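L-talarate/galactarate dehydratase (Salmonella typhimurium, PDB 2PP0) dehydrates both L-talarate and galactarate to 5-keto-4-deoxy-D-glucarate with the help of one magnesium ion per subunit, and also epimerizes L-talarate to galactarate. Local coordinates at residues 28-33 and 391-396; 63-68 and 133-138; 289-294 and 319-324. All coordinates share one frame; numbering follows the deposited sequence.

The three contacts illustrate how the chemistry of a contact follows its place in the fold. Interactions 1 and 2 share one antiparallel sheet, their strands 28-40 and 57-69 being neighbours in it, and their centres lie about 10 Å apart. Interaction 1 adds the C-terminal strand to this sheet through backbone hydrogen bonds and a partly exposed polar face, whereas interaction 2 is wholly buried and rests on apolar packing between strand and helix. Interaction 3 sits on the far side of the chain's centre, about 17 Å from interaction 2 between nearest atoms; this surface contact joins two barrel helix ends by a histidine face and a bridging water.

Interaction 1 of 3, residues 28-33 and 391-396; sequences IEWVKL and TCEFGK
Trp30 holds CG anti to the backbone N (chi1 -177°), and Glu393 sets its own CG beside the backbone N and opposite the carbonyl carbon; together the two torsions bring the indole N-H to the carboxylate. NE1 of Trp30 donates to OE1 of Glu393 at 3.1 Å. The oxygen lies close to the indole plane but is approached from above the carboxylate, the two planes being 80° apart. On the same face Lys32, stretched out along its whole length, crosses Glu393, with CG of Lys32 3.6 Å from CG of Glu393. Its NZ stops 4.4 Å from Glu393 OE2, beyond a salt bridge; Arg397 instead forms one with OE1.

Beneath these groups strands 28-40 and 388-395 run antiparallel, the second forming an outer strand of the sheet within this chain. Val31 and Phe394 are a hydrogen-bonded pair, as are Leu33 and Cys392. Leu33 O is gripped twice, by Cys392 N at 3.1 Å and by Thr391 OG1 at 2.9 Å. At the other end Lys396 N bonds to Glu29 O, where Glu29 and Trp30 together face Arg68 in a classic beta bulge.

The opposite face is apolar: CD1 of Leu33 reaches CE2 of Phe394 at 4.1 Å, and CB of Leu33 rests 3.9 Å from SG of Cys392, with helix 86-96 packed against Leu33 and Cys392. The C-terminal strand is thus stitched to the capping-domain sheet by backbone bonds, while the Glu393 carboxylate, held by an indole and a guanidinium, probably stays ionised.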
ATOM      1  N   ILE B  28      14.996 -15.780   7.369  1.00 28.71           N
ATOM      2  CA  ILE B  28      15.662 -15.058   8.443  1.00 29.93           C
ATOM      3  C   ILE B  28      16.428 -16.094   9.272  1.00 30.56           C
ATOM      4  O   ILE B  28      15.894 -17.161   9.574  1.00 31.46           O
ATOM      5  CB  ILE B  28      14.637 -14.316   9.352  1.00 31.21           C
ATOM      6  CG1 ILE B  28      13.946 -13.199   8.553  1.00 29.28           C
ATOM      7  CG2 ILE B  28      15.349 -13.734  10.577  1.00 28.87           C
ATOM      8  CD1 ILE B  28      12.796 -12.509   9.283  1.00 27.70           C
ATOM      9  N   GLU B  29      17.673 -15.794   9.633  1.00 30.47           N
ATOM     10  CA  GLU B  29      18.453 -16.745  10.419  1.00 32.65           C
ATOM     11  C   GLU B  29      19.075 -16.142  11.669  1.00 32.42           C
ATOM     12  O   GLU B  29      19.592 -16.869  12.512  1.00 33.29           O
ATOM     13  CB  GLU B  29      19.569 -17.369   9.564  1.00 34.31           C
ATOM     14  CG  GLU B  29      19.077 -18.064   8.301  1.00 35.17           C
ATOM     15  CD  GLU B  29      20.151 -18.921   7.654  1.00 37.56           C
ATOM     16  OE1 GLU B  29      21.326 -18.495   7.658  1.00 35.12           O
ATOM     17  OE2 GLU B  29      19.813 -20.009   7.134  1.00 37.31           O
ATOM     18  N   TRP B  30      19.018 -14.821  11.795  1.00 32.31           N
ATOM     19  CA  TRP B  30      19.615 -14.151  12.944  1.00 32.16           C
ATOM     20  C   TRP B  30      18.961 -12.804  13.224  1.00 32.18           C
ATOM     21  O   TRP B  30      18.641 -12.056  12.298  1.00 29.81           O
ATOM     22  CB  TRP B  30      21.103 -13.930  12.680  1.00 32.87           C
ATOM     23  CG  TRP B  30      21.862 -13.301  13.803  1.00 31.08           C
ATOM     24  CD1 TRP B  30      22.362 -13.929  14.908  1.00 30.39           C
ATOM     25  CD2 TRP B  30      22.259 -11.927  13.908  1.00 30.52           C
ATOM     26  NE1 TRP B  30      23.051 -13.033  15.688  1.00 31.52           N
ATOM     27  CE2 TRP B  30      23.004 -11.798  15.098  1.00 29.16           C
ATOM     28  CE3 TRP B  30      22.060 -10.793  13.108  1.00 31.24           C
ATOM     29  CZ2 TRP B  30      23.554 -10.581  15.511  1.00 30.41           C
ATOM     30  CZ3 TRP B  30      22.607  -9.581  13.520  1.00 32.61           C
ATOM     31  CH2 TRP B  30      23.346  -9.487  14.712  1.00 30.04           C
ATOM     32  N   VAL B  31      18.781 -12.501  14.509  1.00 31.42           N
ATOM     33  CA  VAL B  31      18.181 -11.243  14.939  1.00 29.92           C
ATOM     34  C   VAL B  31      18.877 -10.734  16.192  1.00 30.69           C
ATOM     35  O   VAL B  31      19.149 -11.508  17.107  1.00 29.55           O
ATOM     36  CB  VAL B  31      16.690 -11.403  15.307  1.00 30.45           C
ATOM     37  CG1 VAL B  31      16.095 -10.034  15.613  1.00 30.32           C
ATOM     38  CG2 VAL B  31      15.936 -12.089  14.198  1.00 31.48           C
ATOM     39  N   LYS B  32      19.158  -9.435  16.232  1.00 29.69           N
ATOM     40  CA  LYS B  32      19.783  -8.827  17.400  1.00 31.63           C
ATOM     41  C   LYS B  32      18.997  -7.601  17.840  1.00 31.69           C
ATOM     42  O   LYS B  32      18.776  -6.679  17.053  1.00 31.11           O
ATOM     43  CB  LYS B  32      21.221  -8.396  17.115  1.00 32.87           C
ATOM     44  CG  LYS B  32      21.890  -7.766  18.329  1.00 33.36           C
ATOM     45  CD  LYS B  32      23.292  -7.283  18.014  1.00 36.66           C
ATOM     46  CE  LYS B  32      23.930  -6.658  19.237  1.00 39.42           C
ATOM     47  NZ  LYS B  32      25.243  -6.059  18.914  1.00 42.58           N
ATOM     48  N   LEU B  33      18.578  -7.593  19.102  1.00 30.53           N
ATOM     49  CA  LEU B  33      17.828  -6.468  19.644  1.00 30.34           C
ATOM     50  C   LEU B  33      18.707  -5.722  20.631  1.00 30.70           C
ATOM     51  O   LEU B  33      19.490  -6.332  21.361  1.00 32.01           O
ATOM     52  CB  LEU B  33      16.566  -6.964  20.353  1.00 31.15           C
ATOM     53  CG  LEU B  33      15.616  -7.851  19.540  1.00 32.39           C
ATOM     54  CD1 LEU B  33      14.454  -8.285  20.420  1.00 33.44           C
ATOM     55  CD2 LEU B  33      15.109  -7.097  18.315  1.00 31.18           C
ATOM     56  N   THR B 391      21.142  -6.044  25.424  1.00 34.80           N
ATOM     57  CA  THR B 391      21.110  -6.611  24.079  1.00 35.76           C
ATOM     58  C   THR B 391      20.882  -8.113  24.173  1.00 35.52           C
ATOM     59  O   THR B 391      21.130  -8.719  25.217  1.00 34.15           O
ATOM     60  CB  THR B 391      22.427  -6.329  23.312  1.00 36.75           C
ATOM     61  OG1 THR B 391      22.292  -6.778  21.956  1.00 39.90           O
ATOM     62  CG2 THR B 391      23.598  -7.051  23.960  1.00 38.45           C
ATOM     63  N   CYS B 392      20.375  -8.702  23.095  1.00 34.56           N
ATOM     64  CA  CYS B 392      20.133 -10.139  23.037  1.00 34.00           C
ATOM     65  C   CYS B 392      20.135 -10.581  21.579  1.00 34.10           C
ATOM     66  O   CYS B 392      19.882  -9.779  20.684  1.00 33.71           O
ATOM     67  CB  CYS B 392      18.798 -10.503  23.699  1.00 34.56           C
ATOM     68  SG  CYS B 392      17.329  -9.717  22.999  1.00 35.76           S
ATOM     69  N   GLU B 393      20.431 -11.853  21.341  1.00 33.76           N
ATOM     70  CA  GLU B 393      20.477 -12.371  19.981  1.00 34.20           C
ATOM     71  C   GLU B 393      19.754 -13.698  19.837  1.00 34.39           C
ATOM     72  O   GLU B 393      19.619 -14.460  20.799  1.00 34.05           O
ATOM     73  CB  GLU B 393      21.934 -12.511  19.532  1.00 35.51           C
ATOM     74  CG  GLU B 393      22.640 -11.175  19.389  1.00 36.30           C
ATOM     75  CD  GLU B 393      24.103 -11.320  19.036  1.00 38.22           C
ATOM     76  OE1 GLU B 393      24.450 -12.296  18.339  1.00 39.88           O
ATOM     77  OE2 GLU B 393      24.902 -10.451  19.439  1.00 38.45           O
ATOM     78  N   PHE B 394      19.291 -13.965  18.621  1.00 32.83           N
ATOM     79  CA  PHE B 394      18.563 -15.182  18.309  1.00 33.82           C
ATOM     80  C   PHE B 394      19.110 -15.742  17.000  1.00 35.92           C
ATOM     81  O   PHE B 394      19.479 -14.987  16.104  1.00 35.79           O
ATOM     82  CB  PHE B 394      17.072 -14.863  18.150  1.00 35.10           C
ATOM     83  CG  PHE B 394      16.486 -14.119  19.320  1.00 35.34           C
ATOM     84  CD1 PHE B 394      15.865 -14.806  20.359  1.00 37.00           C
ATOM     85  CD2 PHE B 394      16.595 -12.734  19.403  1.00 34.51           C
ATOM     86  CE1 PHE B 394      15.362 -14.121  21.469  1.00 36.73           C
ATOM     87  CE2 PHE B 394      16.098 -12.041  20.505  1.00 36.77           C
ATOM     88  CZ  PHE B 394      15.480 -12.737  21.540  1.00 36.64           C
ATOM     89  N   GLY B 395      19.162 -17.064  16.895  1.00 37.13           N
ATOM     90  CA  GLY B 395      19.658 -17.683  15.682  1.00 40.41           C
ATOM     91  C   GLY B 395      21.167 -17.671  15.577  1.00 43.16           C
ATOM     92  O   GLY B 395      21.874 -17.651  16.586  1.00 42.14           O
ATOM     93  N   LYS B 396      21.665 -17.670  14.344  1.00 45.00           N
ATOM     94  CA  LYS B 396      23.103 -17.686  14.101  1.00 46.85           C
ATOM     95  C   LYS B 396      23.438 -16.857  12.870  1.00 46.63           C
ATOM     96  O   LYS B 396      22.856 -17.059  11.804  1.00 44.78           O
ATOM     97  CB  LYS B 396      23.566 -19.130  13.897  1.00 49.74           C
ATOM     98  CG  LYS B 396      25.066 -19.301  13.714  1.00 54.58           C
ATOM     99  CD  LYS B 396      25.428 -20.764  13.483  1.00 57.18           C
ATOM    100  CE  LYS B 396      26.936 -20.977  13.512  1.00 60.23           C
ATOM    101  NZ  LYS B 396      27.640 -20.128  12.510  1.00 62.82           N
TER

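Interaction 2 of 3, residues 63-68 and 133-138; sequences IIAEIR and SPIDIA
Ala65 and Pro134 meet where a helix lies across the antiparallel sheet of the alpha+beta capping domain, the N-terminal domain of the mandelate racemase/muconate lactonizing enzyme family. The axes of strand 63-68 and helix 133-138 come within 7.1 Å at an angle of 40°, a close approach consistent with the alanines, Ala65 and Ala138, on the two sides. Packing is tightest around Pro134: CB of Ala65 presses on CB of Pro134 at 3.6 Å, and backbone O of Ile63 comes equally near CG of Pro134, at 3.6 Å. CG1 of Ile135 flanks the Ala65 methyl group at 4.1 Å. Pro134, which lacks an N-H, and Ile135 make no bond to the turn before, and the helix is kinked here.

The side chain of Ile63 fits more loosely. With CG1 beside the backbone N (chi1 -59°), the CG1-CD1 branch runs away from the helix, and CG2 is left at the proline ring, 4.2 Å from CG of Pro134. All the touching residues are buried, and the more open side belongs to the other face of the strand, where partly exposed Glu66 forms a salt bridge with Arg385. The substrate-binding Lys82 is about 10 Å from Ile63, side chain to side chain.

Ile67 spans the remaining distance with an extended chain, its CD1 touching two helix residues, 4.0 Å from CG2 of Ile135 and 3.9 Å from CB of Ala138.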
ATOM      1  N   ILE B  63      15.173   1.426  20.883  1.00 27.33           N
ATOM      2  CA  ILE B  63      15.181  -0.028  20.761  1.00 28.32           C
ATOM      3  C   ILE B  63      15.517  -0.330  19.304  1.00 30.78           C
ATOM      4  O   ILE B  63      14.794   0.064  18.385  1.00 31.39           O
ATOM      5  CB  ILE B  63      13.821  -0.660  21.144  1.00 27.16           C
ATOM      6  CG1 ILE B  63      13.452  -0.294  22.590  1.00 27.64           C
ATOM      7  CG2 ILE B  63      13.908  -2.181  21.053  1.00 26.90           C
ATOM      8  CD1 ILE B  63      13.035   1.161  22.784  1.00 30.02           C
ATOM      9  N   ILE B  64      16.630  -1.023  19.102  1.00 31.93           N
ATOM     10  CA  ILE B  64      17.109  -1.344  17.764  1.00 30.85           C
ATOM     11  C   ILE B  64      16.964  -2.815  17.425  1.00 30.87           C
ATOM     12  O   ILE B  64      17.141  -3.684  18.279  1.00 31.54           O
ATOM     13  CB  ILE B  64      18.604  -0.978  17.634  1.00 31.54           C
ATOM     14  CG1 ILE B  64      18.826   0.449  18.114  1.00 31.35           C
ATOM     15  CG2 ILE B  64      19.069  -1.124  16.190  1.00 29.59           C
ATOM     16  CD1 ILE B  64      20.290   0.802  18.296  1.00 32.74           C
ATOM     17  N   ALA B  65      16.633  -3.091  16.169  1.00 30.52           N
ATOM     18  CA  ALA B  65      16.521  -4.462  15.697  1.00 30.05           C
ATOM     19  C   ALA B  65      17.424  -4.609  14.477  1.00 31.45           C
ATOM     20  O   ALA B  65      17.459  -3.735  13.607  1.00 31.68           O
ATOM     21  CB  ALA B  65      15.083  -4.796  15.324  1.00 30.35           C
ATOM     22  N   GLU B  66      18.169  -5.705  14.434  1.00 31.54           N
ATOM     23  CA  GLU B  66      19.059  -5.998  13.314  1.00 30.79           C
ATOM     24  C   GLU B  66      18.694  -7.411  12.892  1.00 30.49           C
ATOM     25  O   GLU B  66      18.646  -8.318  13.724  1.00 28.88           O
ATOM     26  CB  GLU B  66      20.517  -5.924  13.760  1.00 31.20           C
ATOM     27  CG  GLU B  66      20.926  -4.552  14.265  1.00 31.41           C
ATOM     28  CD  GLU B  66      22.307  -4.549  14.888  1.00 35.94           C
ATOM     29  OE1 GLU B  66      23.292  -4.768  14.149  1.00 35.15           O
ATOM     30  OE2 GLU B  66      22.409  -4.335  16.118  1.00 34.80           O
ATOM     31  N   ILE B  67      18.403  -7.585  11.605  1.00 28.60           N
ATOM     32  CA  ILE B  67      18.002  -8.877  11.062  1.00 27.99           C
ATOM     33  C   ILE B  67      18.899  -9.260   9.884  1.00 29.23           C
ATOM     34  O   ILE B  67      19.207  -8.423   9.036  1.00 27.85           O
ATOM     35  CB  ILE B  67      16.529  -8.826  10.557  1.00 29.15           C
ATOM     36  CG1 ILE B  67      15.602  -8.345  11.680  1.00 30.64           C
ATOM     37  CG2 ILE B  67      16.086 -10.202  10.065  1.00 26.81           C
ATOM     38  CD1 ILE B  67      14.139  -8.171  11.239  1.00 29.85           C
ATOM     39  N   ARG B  68      19.329 -10.518   9.849  1.00 29.38           N
ATOM     40  CA  ARG B  68      20.172 -11.012   8.763  1.00 31.44           C
ATOM     41  C   ARG B  68      19.544 -12.260   8.171  1.00 30.43           C
ATOM     42  O   ARG B  68      19.068 -13.131   8.899  1.00 31.21           O
ATOM     43  CB  ARG B  68      21.593 -11.298   9.272  1.00 31.94           C
ATOM     44  CG  ARG B  68      22.413 -10.029   9.404  1.00 33.86           C
ATOM     45  CD  ARG B  68      23.754 -10.233  10.094  1.00 37.61           C
ATOM     46  NE  ARG B  68      24.440  -8.950  10.235  1.00 39.41           N
ATOM     47  CZ  ARG B  68      24.988  -8.274   9.225  1.00 43.60           C
ATOM     48  NH1 ARG B  68      24.949  -8.761   7.989  1.00 43.25           N
ATOM     49  NH2 ARG B  68      25.550  -7.093   9.445  1.00 44.26           N
ATOM     50  N   SER B 133       7.620  -2.541  15.889  1.00 28.94           N
ATOM     51  CA  SER B 133       8.158  -1.450  15.071  1.00 29.28           C
ATOM     52  C   SER B 133       9.607  -1.605  14.584  1.00 29.98           C
ATOM     53  O   SER B 133       9.878  -1.487  13.382  1.00 29.62           O
ATOM     54  CB  SER B 133       8.032  -0.120  15.814  1.00 28.80           C
ATOM     55  OG  SER B 133       6.695   0.342  15.807  1.00 33.24           O
ATOM     56  N   PRO B 134      10.558  -1.851  15.503  1.00 28.76           N
ATOM     57  CA  PRO B 134      11.961  -2.006  15.080  1.00 28.93           C
ATOM     58  C   PRO B 134      12.108  -3.115  14.042  1.00 28.40           C
ATOM     59  O   PRO B 134      12.829  -2.977  13.051  1.00 29.98           O
ATOM     60  CB  PRO B 134      12.684  -2.365  16.380  1.00 29.17           C
ATOM     61  CG  PRO B 134      11.798  -1.767  17.457  1.00 28.82           C
ATOM     62  CD  PRO B 134      10.415  -2.068  16.956  1.00 29.27           C
ATOM     63  N   ILE B 135      11.419  -4.221  14.290  1.00 27.90           N
ATOM     64  CA  ILE B 135      11.457  -5.375  13.407  1.00 26.20           C
ATOM     65  C   ILE B 135      10.814  -5.077  12.050  1.00 25.57           C
ATOM     66  O   ILE B 135      11.412  -5.350  10.999  1.00 23.76           O
ATOM     67  CB  ILE B 135      10.767  -6.575  14.085  1.00 26.49           C
ATOM     68  CG1 ILE B 135      11.590  -6.999  15.309  1.00 29.22           C
ATOM     69  CG2 ILE B 135      10.625  -7.731  13.110  1.00 27.90           C
ATOM     70  CD1 ILE B 135      10.874  -7.963  16.249  1.00 28.48           C
ATOM     71  N   ASP B 136       9.612  -4.509  12.076  1.00 23.81           N
ATOM     72  CA  ASP B 136       8.896  -4.167  10.851  1.00 25.50           C
ATOM     73  C   ASP B 136       9.739  -3.221   9.999  1.00 25.80           C
ATOM     74  O   ASP B 136       9.868  -3.409   8.788  1.00 26.06           O
ATOM     75  CB  ASP B 136       7.557  -3.489  11.183  1.00 25.53           C
ATOM     76  CG  ASP B 136       6.761  -3.110   9.934  1.00 24.22           C
ATOM     77  OD1 ASP B 136       6.178  -4.013   9.302  1.00 23.43           O
ATOM     78  OD2 ASP B 136       6.720  -1.913   9.583  1.00 24.88           O
ATOM     79  N   ILE B 137      10.306  -2.206  10.644  1.00 26.14           N
ATOM     80  CA  ILE B 137      11.126  -1.216   9.964  1.00 26.97           C
ATOM     81  C   ILE B 137      12.387  -1.870   9.374  1.00 28.02           C
ATOM     82  O   ILE B 137      12.776  -1.565   8.242  1.00 27.66           O
ATOM     83  CB  ILE B 137      11.485  -0.059  10.932  1.00 26.95           C
ATOM     84  CG1 ILE B 137      10.211   0.738  11.270  1.00 28.03           C
ATOM     85  CG2 ILE B 137      12.516   0.867  10.313  1.00 26.19           C
ATOM     86  CD1 ILE B 137      10.437   1.883  12.270  1.00 28.43           C
ATOM     87  N   ALA B 138      13.003  -2.776  10.128  1.00 25.84           N
ATOM     88  CA  ALA B 138      14.200  -3.470   9.654  1.00 27.09           C
ATOM     89  C   ALA B 138      13.861  -4.315   8.424  1.00 27.85           C
ATOM     90  O   ALA B 138      14.664  -4.422   7.496  1.00 27.45           O
ATOM     91  CB  ALA B 138      14.777  -4.363  10.762  1.00 26.21           C
TER

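Interaction 3 of 3, residues 289-294 and 319-324; sequences LILGNA and AKHGRK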
ATOM      1  N   LEU B 289      -9.533   9.574  14.471  1.00 29.94           N
ATOM      2  CA  LEU B 289      -9.351  11.015  14.356  1.00 29.56           C
ATOM      3  C   LEU B 289      -9.635  11.494  12.936  1.00 30.26           C
ATOM      4  O   LEU B 289     -10.259  12.541  12.738  1.00 29.79           O
ATOM      5  CB  LEU B 289      -7.937  11.434  14.780  1.00 29.76           C
ATOM      6  CG  LEU B 289      -7.840  11.945  16.228  1.00 29.93           C
ATOM      7  CD1 LEU B 289      -7.877  10.780  17.205  1.00 28.27           C
ATOM      8  CD2 LEU B 289      -6.565  12.745  16.392  1.00 31.36           C
ATOM      9  N   ILE B 290      -9.184  10.726  11.947  1.00 28.60           N
ATOM     10  CA  ILE B 290      -9.409  11.096  10.552  1.00 29.71           C
ATOM     11  C   ILE B 290     -10.895  11.031  10.179  1.00 29.69           C
ATOM     12  O   ILE B 290     -11.414  11.941   9.535  1.00 31.72           O
ATOM     13  CB  ILE B 290      -8.569  10.202   9.601  1.00 29.41           C
ATOM     14  CG1 ILE B 290      -7.079  10.532   9.776  1.00 28.58           C
ATOM     15  CG2 ILE B 290      -8.990  10.436   8.154  1.00 29.42           C
ATOM     16  CD1 ILE B 290      -6.122   9.551   9.098  1.00 31.00           C
ATOM     17  N   LEU B 291     -11.589   9.974  10.591  1.00 31.33           N
ATOM     18  CA  LEU B 291     -13.014   9.866  10.290  1.00 31.82           C
ATOM     19  C   LEU B 291     -13.799  10.967  11.006  1.00 33.20           C
ATOM     20  O   LEU B 291     -14.901  11.327  10.589  1.00 33.23           O
ATOM     21  CB  LEU B 291     -13.551   8.495  10.704  1.00 32.25           C
ATOM     22  CG  LEU B 291     -13.011   7.298   9.922  1.00 34.32           C
ATOM     23  CD1 LEU B 291     -13.650   6.020  10.439  1.00 34.64           C
ATOM     24  CD2 LEU B 291     -13.303   7.482   8.429  1.00 36.08           C
ATOM     25  N   GLY B 292     -13.221  11.504  12.077  1.00 31.91           N
ATOM     26  CA  GLY B 292     -13.874  12.564  12.825  1.00 30.98           C
ATOM     27  C   GLY B 292     -13.478  13.953  12.360  1.00 31.29           C
ATOM     28  O   GLY B 292     -13.872  14.951  12.968  1.00 30.65           O
ATOM     29  N   ASN B 293     -12.694  14.027  11.287  1.00 30.36           N
ATOM     30  CA  ASN B 293     -12.261  15.314  10.740  1.00 29.85           C
ATOM     31  C   ASN B 293     -11.560  16.189  11.782  1.00 28.79           C
ATOM     32  O   ASN B 293     -11.748  17.407  11.833  1.00 28.27           O
ATOM     33  CB  ASN B 293     -13.473  16.045  10.155  1.00 31.12           C
ATOM     34  CG  ASN B 293     -14.093  15.291   8.991  1.00 33.86           C
ATOM     35  OD1 ASN B 293     -15.314  15.224   8.855  1.00 36.30           O
ATOM     36  ND2 ASN B 293     -13.251  14.725   8.143  1.00 31.24           N
ATOM     37  N   ALA B 294     -10.726  15.551  12.593  1.00 30.63           N
ATOM     38  CA  ALA B 294      -9.993  16.227  13.659  1.00 29.20           C
ATOM     39  C   ALA B 294      -8.935  17.237  13.221  1.00 30.13           C
ATOM     40  O   ALA B 294      -8.762  18.273  13.870  1.00 29.59           O
ATOM     41  CB  ALA B 294      -9.346  15.182  14.564  1.00 29.15           C
ATOM     42  N   ALA B 319      -4.595  10.621   2.963  1.00 29.89           N
ATOM     43  CA  ALA B 319      -4.610  11.115   1.588  1.00 32.64           C
ATOM     44  C   ALA B 319      -6.017  11.021   1.007  1.00 32.53           C
ATOM     45  O   ALA B 319      -6.466  11.920   0.298  1.00 32.13           O
ATOM     46  CB  ALA B 319      -3.627  10.308   0.727  1.00 29.78           C
ATOM     47  N   LYS B 320      -6.705   9.927   1.311  1.00 35.09           N
ATOM     48  CA  LYS B 320      -8.065   9.720   0.828  1.00 36.82           C
ATOM     49  C   LYS B 320      -8.980  10.831   1.358  1.00 37.38           C
ATOM     50  O   LYS B 320      -9.947  11.222   0.696  1.00 36.55           O
ATOM     51  CB  LYS B 320      -8.579   8.349   1.280  1.00 39.85           C
ATOM     52  CG  LYS B 320      -9.926   7.961   0.679  1.00 44.42           C
ATOM     53  CD  LYS B 320     -10.391   6.577   1.129  1.00 48.95           C
ATOM     54  CE  LYS B 320     -10.684   6.534   2.629  1.00 52.85           C
ATOM     55  NZ  LYS B 320     -11.237   5.213   3.065  1.00 53.96           N
ATOM     56  N   HIS B 321      -8.664  11.340   2.549  1.00 34.19           N
ATOM     57  CA  HIS B 321      -9.451  12.404   3.160  1.00 33.19           C
ATOM     58  C   HIS B 321      -8.920  13.797   2.841  1.00 33.00           C
ATOM     59  O   HIS B 321      -9.331  14.781   3.456  1.00 32.49           O
ATOM     60  CB  HIS B 321      -9.528  12.211   4.680  1.00 33.36           C
ATOM     61  CG  HIS B 321     -10.545  11.197   5.104  1.00 34.11           C
ATOM     62  ND1 HIS B 321     -10.388   9.846   4.884  1.00 35.17           N
ATOM     63  CD2 HIS B 321     -11.759  11.344   5.688  1.00 33.21           C
ATOM     64  CE1 HIS B 321     -11.461   9.203   5.313  1.00 33.47           C
ATOM     65  NE2 HIS B 321     -12.307  10.090   5.804  1.00 33.71           N
ATOM     66  N   GLY B 322      -7.996  13.873   1.885  1.00 31.79           N
ATOM     67  CA  GLY B 322      -7.447  15.155   1.471  1.00 30.33           C
ATOM     68  C   GLY B 322      -6.622  15.925   2.481  1.00 31.42           C
ATOM     69  O   GLY B 322      -6.477  17.143   2.358  1.00 32.12           O
ATOM     70  N   ARG B 323      -6.060  15.229   3.466  1.00 30.34           N
ATOM     71  CA  ARG B 323      -5.251  15.876   4.494  1.00 30.12           C
ATOM     72  C   ARG B 323      -3.766  15.896   4.132  1.00 31.68           C
ATOM     73  O   ARG B 323      -3.300  15.077   3.340  1.00 34.19           O
ATOM     74  CB  ARG B 323      -5.412  15.137   5.828  1.00 28.54           C
ATOM     75  CG  ARG B 323      -6.843  14.850   6.226  1.00 27.50           C
ATOM     76  CD  ARG B 323      -7.674  16.123   6.305  1.00 31.67           C
ATOM     77  NE  ARG B 323      -9.005  15.857   6.856  1.00 31.90           N
ATOM     78  CZ  ARG B 323      -9.943  16.783   7.018  1.00 34.82           C
ATOM     79  NH1 ARG B 323      -9.702  18.041   6.668  1.00 34.42           N
ATOM     80  NH2 ARG B 323     -11.116  16.455   7.544  1.00 34.12           N
ATOM     81  N   LYS B 324      -3.027  16.828   4.726  1.00 32.30           N
ATOM     82  CA  LYS B 324      -1.588  16.929   4.501  1.00 30.67           C
ATOM     83  C   LYS B 324      -0.906  16.028   5.526  1.00 31.46           C
ATOM     84  O   LYS B 324      -1.517  15.638   6.529  1.00 29.91           O
ATOM     85  CB  LYS B 324      -1.103  18.367   4.705  1.00 32.02           C
ATOM     86  CG  LYS B 324      -1.643  19.391   3.710  1.00 34.33           C
ATOM     87  CD  LYS B 324      -1.081  19.173   2.312  1.00 35.66           C
ATOM     88  CE  LYS B 324      -1.424  20.343   1.392  1.00 34.10           C
ATOM     89  NZ  LYS B 324      -0.911  21.646   1.924  1.00 35.16           N
TER
HETATM   90  O   HOH W   1     -10.061  13.922   8.356  1.00 36.98           O
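Two Schellman motifs lie side by side here, ending helices 283-291 and 308-320 of the TIM-barrel domain. Each helix is followed by a barrel strand, 297-298 and 324-325, and the contact therefore sits at the barrel end where strands begin, away from the catalytic groups. Asn293 and Gly322 supply the positive phi values that turn the chain; in the first motif Ala294 N bonds to Leu289 O at 3.0 Å, and in the second Arg323 N bonds back to Ala318 O.

Between the two helix ends, CG2 of Ile290 sits over one face of the His321 imidazole, 3.6 Å from the ring centroid and 16° off its normal, a CH-pi contact. CD2 of Leu291 approaches the same ring obliquely, 3.8 Å from NE2 of His321. Rotation of the imidazole is fixed from the helix it follows, since ND1 is hydrogen-bonded to Leu317 O.

Arg323 supplies the polar half. It leaves its backbone toward segment 289-294, is bent at chi2 (-57°) and then runs straight, and its NE donates at 2.7 Å to a water in the guanidinium plane. That water in turn donates to Ile290 O, also at 2.7 Å, an oxygen that already accepts the N-H of Asn293. NH2 of Arg323 lies 3.5 Å from CB of Asn293.

The contact thus divides its work: an aliphatic branch occupies the histidine face, while one water relays the arginine's hydrogen-bonding capacity to the last turn of the neighbouring helix, where the positive charge probably also complements the carbonyl-rich, partly negative helix end.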